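Local coordinates for PhnB-like domain-containing protein (Pseudomonas aeruginosa, PDB 1U69) that is of unknown function but belongs to the PhnB-like group of the glyoxalase clan and may contribute to drug resistance, at residues A[22-25]-A[26-30]; A[82-86]-A[87-91]; A[136-139]-A[140-144]; A[150-153]-A[154-158]. All blocks are in the same frame, centred on the assembly; numbering follows the deposited sequence.

Interaction 1: residues A[22-25]-A[26-30]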
loop_
_atom_site.group_PDB
_atom_site.type_symbol
_atom_site.label_atom_id
_atom_site.label_comp_id
_atom_site.label_asym_id
_atom_site.label_seq_id
_atom_site.Cartn_x
_atom_site.Cartn_y
_atom_site.Cartn_z
ATOM N N THR A 22 -16.320 5.474 13.794
ATOM C CA THR A 22 -17.338 6.174 13.035
ATOM C C THR A 22 -16.835 7.563 12.655
ATOM O O THR A 22 -17.016 8.009 11.529
ATOM C CB THR A 22 -18.626 6.282 13.855
ATOM O OG1 THR A 22 -19.138 4.967 14.109
ATOM C CG2 THR A 22 -19.711 6.975 13.056
ATOM N N PHE A 23 -16.219 8.252 13.610
ATOM C CA PHE A 23 -15.627 9.563 13.348
ATOM C C PHE A 23 -14.553 9.491 12.264
ATOM O O PHE A 23 -14.509 10.336 11.377
ATOM C CB PHE A 23 -15.037 10.150 14.645
ATOM C CG PHE A 23 -14.253 11.431 14.442
ATOM C CD1 PHE A 23 -14.896 12.622 14.206
ATOM C CD2 PHE A 23 -12.870 11.427 14.476
ATOM C CE1 PHE A 23 -14.165 13.791 14.002
ATOM C CE2 PHE A 23 -12.139 12.598 14.279
ATOM C CZ PHE A 23 -12.796 13.771 14.043
ATOM N N TYR A 24 -13.673 8.500 12.339
ATOM C CA TYR A 24 -12.606 8.417 11.359
ATOM C C TYR A 24 -13.217 8.176 9.978
ATOM O O TYR A 24 -12.767 8.732 8.986
ATOM C CB TYR A 24 -11.621 7.296 11.688
ATOM C CG TYR A 24 -10.936 7.357 13.040
ATOM C CD1 TYR A 24 -10.592 8.570 13.648
ATOM C CD2 TYR A 24 -10.606 6.184 13.705
ATOM C CE1 TYR A 24 -9.950 8.599 14.886
ATOM C CE2 TYR A 24 -9.948 6.205 14.927
ATOM C CZ TYR A 24 -9.639 7.416 15.525
ATOM O OH TYR A 24 -8.985 7.422 16.739
ATOM N N ALA A 25 -14.262 7.363 9.928
ATOM C CA ALA A 25 -14.864 6.976 8.656
ATOM C C ALA A 25 -15.520 8.161 7.941
ATOM O O ALA A 25 -15.543 8.223 6.703
ATOM C CB ALA A 25 -15.856 5.837 8.863
ATOM N N GLU A 26 -16.028 9.109 8.716
ATOM C CA GLU A 26 -16.689 10.265 8.133
ATOM C C GLU A 26 -15.708 11.420 7.914
ATOM O O GLU A 26 -16.020 12.364 7.199
ATOM C CB GLU A 26 -17.895 10.682 8.971
ATOM C CG GLU A 26 -17.569 11.147 10.370
ATOM C CD GLU A 26 -18.765 11.110 11.313
ATOM O OE1 GLU A 26 -19.869 10.693 10.895
ATOM O OE2 GLU A 26 -18.577 11.493 12.481
ATOM N N THR A 27 -14.512 11.309 8.491
ATOM C CA THR A 27 -13.502 12.367 8.435
ATOM C C THR A 27 -12.504 12.153 7.316
ATOM O O THR A 27 -12.255 13.042 6.533
ATOM C CB THR A 27 -12.752 12.444 9.776
ATOM O OG1 THR A 27 -13.643 12.927 10.795
ATOM C CG2 THR A 27 -11.627 13.482 9.739
ATOM N N PHE A 28 -11.901 10.973 7.268
ATOM C CA PHE A 28 -10.846 10.710 6.306
ATOM C C PHE A 28 -11.407 10.086 5.037
ATOM O O PHE A 28 -12.407 9.367 5.079
ATOM C CB PHE A 28 -9.813 9.769 6.923
ATOM C CG PHE A 28 -9.148 10.328 8.136
ATOM C CD1 PHE A 28 -8.163 11.294 8.010
ATOM C CD2 PHE A 28 -9.489 9.879 9.403
ATOM C CE1 PHE A 28 -7.535 11.808 9.146
ATOM C CE2 PHE A 28 -8.884 10.399 10.536
ATOM C CZ PHE A 28 -7.912 11.355 10.414
ATOM N N PRO A 29 -10.736 10.305 3.910
ATOM C CA PRO A 29 -11.129 9.648 2.665
ATOM C C PRO A 29 -10.871 8.146 2.724
ATOM O O PRO A 29 -10.009 7.699 3.513
ATOM C CB PRO A 29 -10.201 10.295 1.639
ATOM C CG PRO A 29 -8.995 10.648 2.414
ATOM C CD PRO A 29 -9.516 11.116 3.739
ATOM N N ASP A 30 -11.569 7.377 1.890
ATOM C CA ASP A 30 -11.339 5.930 1.769
ATOM C C ASP A 30 -11.245 5.239 3.131
ATOM O O ASP A 30 -10.324 4.458 3.415
ATOM C CB ASP A 30 -10.084 5.645 0.927
ATOM C CG ASP A 30 -10.084 4.248 0.344
ATOM O OD1 ASP A 30 -11.154 3.760 -0.036
ATOM O OD2 ASP A 30 -9.057 3.549 0.219
#
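The carbonyl oxygen Phe-23 O is gripped chiefly by Thr-27: the hydroxyl donates from Thr-27 OG1 to Phe-23 O at 2.8 Å, and Thr-27 N and Glu-26 N each add a weak bond. Thr-27 OG1, beside its own backbone N (chi1 -69°), is turned back to the preceding turn and meets the oxygen 36° out of the carbonyl plane. That places it also over one face of the Phe-23 ring, 3.3 Å above the plane and displaced toward the rim. A threonine suits the site, since its short hydroxyl can reach the preceding turn while its methyl CG2 sits over the centre of the Phe-28 ring. One residue on, Tyr-24 O accepts twice, from Thr-27 N at 3.2 Å, well above the carbonyl plane, and, almost straight, from Phe-28 N at 3.0 Å. Helix 17-27, which ends here, lies between strands 7-13 and 31-38 in a chain whose family belongs to the glyoxalase clan, and Phe-28 is the first residue to leave helical geometry. The side chains of Tyr-24 and Phe-28 run side by side, Tyr-24 CD1 lying 4.0 Å from Phe-28 CE2 at the latter's ring edge. Phe-28 stacks on Trp-118, Tyr-24 meets it edge-to-face, and Tyr-24 OH bonds to Asp-112 and Tyr-13.

Interaction 2: residues A[82-86]-A[87-91]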
loop_
_atom_site.group_PDB
_atom_site.type_symbol
_atom_site.label_atom_id
_atom_site.label_comp_id
_atom_site.label_asym_id
_atom_site.label_seq_id
_atom_site.Cartn_x
_atom_site.Cartn_y
_atom_site.Cartn_z
ATOM N N VAL A 82 -0.358 10.873 7.716
ATOM C CA VAL A 82 -1.254 10.994 6.585
ATOM C C VAL A 82 -0.634 11.968 5.600
ATOM O O VAL A 82 -0.343 13.108 5.943
ATOM C CB VAL A 82 -2.646 11.516 7.023
ATOM C CG1 VAL A 82 -3.546 11.694 5.808
ATOM C CG2 VAL A 82 -3.281 10.576 8.060
ATOM N N ALA A 83 -0.414 11.496 4.386
ATOM C CA ALA A 83 0.208 12.290 3.331
ATOM C C ALA A 83 -0.857 13.128 2.648
ATOM O O ALA A 83 -1.873 12.595 2.218
ATOM C CB ALA A 83 0.879 11.395 2.335
ATOM N N THR A 84 -0.634 14.437 2.544
ATOM C CA THR A 84 -1.626 15.304 1.873
ATOM C C THR A 84 -1.035 15.935 0.605
ATOM O O THR A 84 0.164 16.184 0.506
ATOM C CB THR A 84 -2.187 16.380 2.828
ATOM O OG1 THR A 84 -1.120 17.123 3.435
ATOM C CG2 THR A 84 -2.908 15.749 4.002
ATOM N N ASP A 85 -1.879 16.197 -0.396
ATOM C CA ASP A 85 -1.376 16.734 -1.665
ATOM C C ASP A 85 -1.520 18.249 -1.823
ATOM O O ASP A 85 -0.911 18.818 -2.719
ATOM C CB ASP A 85 -2.064 16.068 -2.855
ATOM C CG ASP A 85 -1.314 14.858 -3.369
ATOM O OD1 ASP A 85 -0.141 14.622 -2.967
ATOM O OD2 ASP A 85 -1.844 14.091 -4.196
ATOM N N ASP A 86 -2.316 18.889 -0.974
ATOM C CA ASP A 86 -2.442 20.347 -1.027
ATOM C C ASP A 86 -2.853 20.961 0.310
ATOM O O ASP A 86 -3.110 20.245 1.280
ATOM C CB ASP A 86 -3.408 20.763 -2.153
ATOM C CG ASP A 86 -4.806 20.174 -2.009
ATOM O OD1 ASP A 86 -5.280 19.885 -0.893
ATOM O OD2 ASP A 86 -5.540 19.991 -2.998
ATOM N N GLN A 87 -2.939 22.291 0.351
ATOM C CA GLN A 87 -3.206 22.999 1.595
ATOM C C GLN A 87 -4.632 22.765 2.042
ATOM O O GLN A 87 -4.893 22.699 3.239
ATOM C CB GLN A 87 -2.930 24.501 1.450
ATOM C CG GLN A 87 -2.843 25.250 2.766
ATOM C CD GLN A 87 -1.680 24.787 3.607
ATOM O OE1 GLN A 87 -0.539 24.859 3.169
ATOM N NE2 GLN A 87 -1.968 24.284 4.807
ATOM N N ALA A 88 -5.557 22.660 1.082
ATOM C CA ALA A 88 -6.957 22.454 1.395
ATOM C C ALA A 88 -7.169 21.167 2.192
ATOM O O ALA A 88 -7.871 21.175 3.198
ATOM C CB ALA A 88 -7.795 22.435 0.115
ATOM N N GLU A 89 -6.581 20.065 1.738
ATOM C CA GLU A 89 -6.739 18.787 2.432
ATOM C C GLU A 89 -5.995 18.826 3.771
ATOM O O GLU A 89 -6.482 18.305 4.769
ATOM C CB GLU A 89 -6.234 17.611 1.582
ATOM C CG GLU A 89 -6.262 16.289 2.347
ATOM C CD GLU A 89 -5.891 15.081 1.507
ATOM O OE1 GLU A 89 -4.930 15.170 0.719
ATOM O OE2 GLU A 89 -6.567 14.045 1.651
ATOM N N THR A 90 -4.819 19.448 3.773
ATOM C CA THR A 90 -4.029 19.633 4.996
ATOM C C THR A 90 -4.866 20.320 6.054
ATOM O O THR A 90 -4.999 19.822 7.153
ATOM C CB THR A 90 -2.735 20.424 4.690
ATOM O OG1 THR A 90 -1.971 19.727 3.693
ATOM C CG2 THR A 90 -1.806 20.499 5.907
ATOM N N ASP A 91 -5.480 21.454 5.712
ATOM C CA ASP A 91 -6.288 22.186 6.668
ATOM C C ASP A 91 -7.503 21.402 7.112
ATOM O O ASP A 91 -7.841 21.391 8.290
ATOM C CB ASP A 91 -6.767 23.522 6.072
ATOM C CG ASP A 91 -5.635 24.469 5.781
ATOM O OD1 ASP A 91 -4.490 24.194 6.198
ATOM O OD2 ASP A 91 -5.800 25.517 5.114
#
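Strand 82-84 and helix 87-91 run in nearly opposing directions, 147° apart with axes 8.6 Å from each other, and the tight turn at Asp-85 and Asp-86 sets Thr-84 beside Thr-90. The two threonine side chains cross at about a right angle, and Thr-84 OG1 donates to Thr-90 OG1 over 2.8 Å. Thr-90 OG1 passes the chain on, donating to Asp-86 O at 2.7 Å from above the carbonyl plane, while Thr-90 N approaches the same oxygen closer to that plane at 3.1 Å. Asp-86 is the N-cap: its CG is folded in between backbone N and carbonyl carbon (chi1 58°), bringing Asp-86 OD1 to within 2.9 Å of Glu-89 N, which meets it nearly end-on to the C-O bond. Glu-89 stretches back over the turn, its CG 3.8 Å from the methyl Thr-84 CG2, and Glu-89 OE1 takes a weak bond from Asp-85 N. The other oxygen, Glu-89 OE2, forms a salt bridge with Lys-6 of the third subunit, and Asp-85 pairs with Arg-57 of the second subunit and with Arg-123 of its own chain. Short hydroxyls thus relay a directed chain of bonds through a buried corner, whereas Asp-86 is probably favoured as an anion by the helix amide it caps, and Asp-85 and Glu-89 by their arginine and lysine partners.

Interaction 3: residues A[136-139]-A[140-144]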
loop_
_atom_site.group_PDB
_atom_site.type_symbol
_atom_site.label_atom_id
_atom_site.label_comp_id
_atom_site.label_asym_id
_atom_site.label_seq_id
_atom_site.Cartn_x
_atom_site.Cartn_y
_atom_site.Cartn_z
ATOM N N ALA A 136 19.233 22.064 1.453
ATOM C CA ALA A 136 17.836 22.393 1.172
ATOM C C ALA A 136 16.911 21.626 2.107
ATOM O O ALA A 136 15.900 22.156 2.549
ATOM C CB ALA A 136 17.487 22.058 -0.265
ATOM N N ALA A 137 17.265 20.374 2.380
ATOM C CA ALA A 137 16.482 19.518 3.272
ATOM C C ALA A 137 16.527 20.090 4.670
ATOM O O ALA A 137 15.538 20.072 5.388
ATOM C CB ALA A 137 17.040 18.105 3.276
ATOM N N ARG A 138 17.692 20.589 5.055
ATOM C CA ARG A 138 17.865 21.202 6.357
ATOM C C ARG A 138 17.005 22.466 6.458
ATOM O O ARG A 138 16.329 22.657 7.453
ATOM C CB ARG A 138 19.346 21.499 6.628
ATOM C CG ARG A 138 19.638 22.169 7.954
ATOM C CD ARG A 138 18.917 21.554 9.137
ATOM N NE ARG A 138 19.679 20.455 9.726
ATOM C CZ ARG A 138 19.149 19.321 10.192
ATOM N NH1 ARG A 138 17.841 19.066 10.104
ATOM N NH2 ARG A 138 19.938 18.408 10.725
ATOM N N ARG A 139 17.002 23.306 5.427
ATOM C CA ARG A 139 16.192 24.528 5.458
ATOM C C ARG A 139 14.721 24.198 5.645
ATOM O O ARG A 139 14.040 24.857 6.412
ATOM C CB ARG A 139 16.369 25.364 4.189
ATOM C CG ARG A 139 17.667 26.111 4.103
ATOM C CD ARG A 139 17.692 27.141 2.966
ATOM N NE ARG A 139 17.520 26.524 1.651
ATOM C CZ ARG A 139 18.512 26.061 0.888
ATOM N NH1 ARG A 139 19.782 26.120 1.287
ATOM N NH2 ARG A 139 18.228 25.520 -0.287
ATOM N N ALA A 140 14.240 23.171 4.949
ATOM C CA ALA A 140 12.856 22.737 5.063
ATOM C C ALA A 140 12.564 22.244 6.473
ATOM O O ALA A 140 11.536 22.584 7.051
ATOM C CB ALA A 140 12.566 21.650 4.043
ATOM N N PHE A 141 13.480 21.442 7.017
ATOM C CA PHE A 141 13.366 20.910 8.374
ATOM C C PHE A 141 13.288 22.025 9.400
ATOM O O PHE A 141 12.424 22.006 10.280
ATOM C CB PHE A 141 14.545 19.990 8.702
ATOM C CG PHE A 141 14.283 19.051 9.861
ATOM C CD1 PHE A 141 13.737 17.802 9.643
ATOM C CD2 PHE A 141 14.584 19.427 11.159
ATOM C CE1 PHE A 141 13.495 16.938 10.705
ATOM C CE2 PHE A 141 14.351 18.570 12.224
ATOM C CZ PHE A 141 13.810 17.327 11.993
ATOM N N GLU A 142 14.189 22.996 9.280
ATOM C CA GLU A 142 14.199 24.147 10.172
ATOM C C GLU A 142 12.923 24.986 10.042
ATOM O O GLU A 142 12.430 25.492 11.040
ATOM C CB GLU A 142 15.445 25.004 9.920
ATOM C CG GLU A 142 16.748 24.313 10.316
ATOM C CD GLU A 142 16.712 23.746 11.722
ATOM O OE1 GLU A 142 16.349 24.521 12.635
ATOM O OE2 GLU A 142 17.043 22.543 11.933
ATOM N N ALA A 143 12.364 25.091 8.839
ATOM C CA ALA A 143 11.113 25.840 8.655
ATOM C C ALA A 143 9.912 25.098 9.287
ATOM O O ALA A 143 9.052 25.705 9.934
ATOM C CB ALA A 143 10.873 26.107 7.185
HETATM N N MSE A 144 9.878 23.784 9.117
HETATM C CA MSE A 144 8.851 22.936 9.721
HETATM C C MSE A 144 8.821 23.099 11.260
HETATM O O MSE A 144 7.751 23.064 11.883
HETATM C CB MSE A 144 9.105 21.487 9.294
HETATM C CG MSE A 144 8.187 20.426 9.877
HETATM SE SE MSE A 144 9.108 18.723 9.889
HETATM C CE MSE A 144 10.377 19.150 11.292
#
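Arg-138 reaches along its helix to Phe-141 and Glu-142, one turn farther on. Its CB points away from them, and CG lies opposite the backbone N (chi1 179°); bends at chi2 and chi3 then swing the chain back over the next turn. CD is the first atom to touch, 3.5 Å from Glu-142 OE2 and 3.7 Å from Glu-142 CG. NE passes Glu-142 OE2 at 4.0 Å, and at the tip NH1 settles against the phenyl ring, Arg-138 NH1 lying 3.4 Å from Phe-141 CD2. The guanidinium and ring planes are 68° apart, with Phe-141 CB at the guanidinium edge. Beyond these carbon contacts Glu-142 brings a nearby opposite charge but no salt bridge: Arg-138 NH1 and Glu-142 OE2 are 4.0 Å apart, the oxygen is well out of the guanidinium plane and no N-H aims at it. Beneath this, Glu-142 N donates almost straight to Arg-138 O over 2.8 Å. Phe-141 has the CE methyl of Met-144, here a selenomethionine, centred over one face. Arg-139 folds the other way, laying its guanidinium face over Ala-136 CA and bonding to Ala-158 O and Phe-159 O. Alanines keep the flanks slim: Ala-140 meets helix 123-129 and Ala-143 meets helix 152-159, while Ala-137 and Phe-141 pack on Pro-40 of the third subunit.

Interaction 4: residues A[150-153]-A[154-158]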
loop_
_atom_site.group_PDB
_atom_site.type_symbol
_atom_site.label_atom_id
_atom_site.label_comp_id
_atom_site.label_asym_id
_atom_site.label_seq_id
_atom_site.Cartn_x
_atom_site.Cartn_y
_atom_site.Cartn_z
ATOM N N ILE A 150 0.952 22.480 9.005
ATOM C CA ILE A 150 1.985 22.749 8.002
ATOM C C ILE A 150 1.463 23.689 6.934
ATOM O O ILE A 150 0.425 23.411 6.332
ATOM C CB ILE A 150 2.473 21.457 7.328
ATOM C CG1 ILE A 150 3.103 20.498 8.352
ATOM C CG2 ILE A 150 3.476 21.773 6.203
ATOM C CD1 ILE A 150 4.273 21.074 9.138
ATOM N N ASP A 151 2.196 24.783 6.701
ATOM C CA ASP A 151 1.936 25.673 5.567
ATOM C C ASP A 151 2.891 25.332 4.432
ATOM O O ASP A 151 4.097 25.556 4.519
ATOM C CB ASP A 151 2.084 27.139 5.954
ATOM C CG ASP A 151 1.744 28.063 4.806
ATOM O OD1 ASP A 151 0.535 28.285 4.559
ATOM O OD2 ASP A 151 2.617 28.547 4.058
ATOM N N ILE A 152 2.335 24.750 3.381
ATOM C CA ILE A 152 3.111 24.182 2.284
ATOM C C ILE A 152 3.942 25.225 1.529
ATOM O O ILE A 152 5.090 24.973 1.174
ATOM C CB ILE A 152 2.180 23.430 1.309
ATOM C CG1 ILE A 152 1.600 22.182 1.994
ATOM C CG2 ILE A 152 2.940 23.025 0.037
ATOM C CD1 ILE A 152 0.442 21.518 1.267
ATOM N N ALA A 153 3.359 26.388 1.289
ATOM C CA ALA A 153 4.048 27.452 0.555
ATOM C C ALA A 153 5.325 27.902 1.266
ATOM O O ALA A 153 6.338 28.176 0.622
ATOM C CB ALA A 153 3.108 28.634 0.329
ATOM N N THR A 154 5.283 27.951 2.595
ATOM C CA THR A 154 6.432 28.377 3.385
ATOM C C THR A 154 7.536 27.330 3.320
ATOM O O THR A 154 8.718 27.663 3.251
ATOM C CB THR A 154 6.014 28.609 4.849
ATOM O OG1 THR A 154 5.075 29.693 4.931
ATOM C CG2 THR A 154 7.196 29.059 5.695
ATOM N N ILE A 155 7.146 26.058 3.361
ATOM C CA ILE A 155 8.104 24.973 3.224
ATOM C C ILE A 155 8.821 25.069 1.876
ATOM O O ILE A 155 10.041 24.907 1.800
ATOM C CB ILE A 155 7.404 23.595 3.387
ATOM C CG1 ILE A 155 6.906 23.416 4.831
ATOM C CG2 ILE A 155 8.350 22.457 2.998
ATOM C CD1 ILE A 155 8.004 23.485 5.902
ATOM N N GLU A 156 8.065 25.361 0.827
ATOM C CA GLU A 156 8.611 25.409 -0.520
ATOM C C GLU A 156 9.612 26.556 -0.668
ATOM O O GLU A 156 10.621 26.410 -1.347
ATOM C CB GLU A 156 7.477 25.544 -1.541
ATOM C CG GLU A 156 6.652 24.268 -1.679
ATOM C CD GLU A 156 5.436 24.418 -2.577
ATOM O OE1 GLU A 156 4.717 25.437 -2.479
ATOM O OE2 GLU A 156 5.196 23.501 -3.388
ATOM N N LYS A 157 9.339 27.672 0.005
ATOM C CA LYS A 157 10.193 28.862 -0.044
ATOM C C LYS A 157 11.505 28.594 0.694
ATOM O O LYS A 157 12.581 28.960 0.228
ATOM C CB LYS A 157 9.477 30.063 0.591
ATOM C CG LYS A 157 8.185 30.495 -0.114
ATOM C CD LYS A 157 7.604 31.805 0.487
ATOM C CE LYS A 157 6.192 31.638 1.108
ATOM N NZ LYS A 157 6.157 31.938 2.582
ATOM N N ALA A 158 11.410 27.948 1.851
ATOM C CA ALA A 158 12.593 27.604 2.631
ATOM C C ALA A 158 13.468 26.615 1.865
ATOM O O ALA A 158 14.684 26.772 1.810
ATOM C CB ALA A 158 12.193 27.027 3.978
#
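Asp-151 OD2 holds Thr-154 with two bonds, one from the hydroxyl Thr-154 OG1 at 2.8 Å and one from the amide Thr-154 N at 3.1 Å. Both donors use the anti side of the carboxylate oxygen but reach it from opposite faces of the plane. The aspartate can do this because its CG stands opposite the backbone N (chi1 -177°), carrying the carboxylate forward over the first turn; the threonine side chain crosses it at about a right angle and matches it with a second donor. Lys-157 NZ lies 3.4 Å from Thr-154 OG1, a weak bond, and its charge, with Lys-157 NZ 5.1 Å from Asp-151 OD2, may further favour the anionic form. On the backbone, Asp-151 O receives Ile-155 N in the carbonyl plane at 3.3 Å, the first full helical turn. Before the cap, Ile-150 sends its methyl CG2 across to Ile-155 CG1, 4.0 Å away, and both side chains are buried against Leu-125 and Met-144. Ile-152 CG2 rests on the carboxylate carbon of Glu-156, with Ile-152 CG2 and Glu-156 CD 3.9 Å apart, and Ile-152 also packs on Pro-122 and Val-124. Farther out, the side-chain amide of Gln-87 bridges Ile-150 O and Ile-152 N, on both sides of the cap. The Asp-151 N-cap is joined by a hydrophobic staple, Ile-150 against Ile-155, a pairing found at many helix starts, here that of the C-terminal helix 152-159.

In the fold
The four contacts follow one another along the chain, and direct contacts join 1 with 2, 2 with 4, and 3 with 4. Interaction 1, at the end of helix 17-27, touches interaction 2, at the start of helix 87-99, through packing of Pro-29 CG against Glu-89 OE2 at 4.2 Å. Interaction 2 meets interaction 4 more firmly: Gln-87 OE1 and Ile-152 N lie 2.9 Å apart, a probable hydrogen bond that joins one helix start to another. Interactions 3 and 4, with centres about 9 Å apart, pack their successive helices through Ala-143 and Ala-158 and through Ile-155, with Arg-139 as a polar tie. Interaction 3 is farthest from interaction 1, about 31 Å between centres, yet interactions 2 and 3 both touch the third subunit.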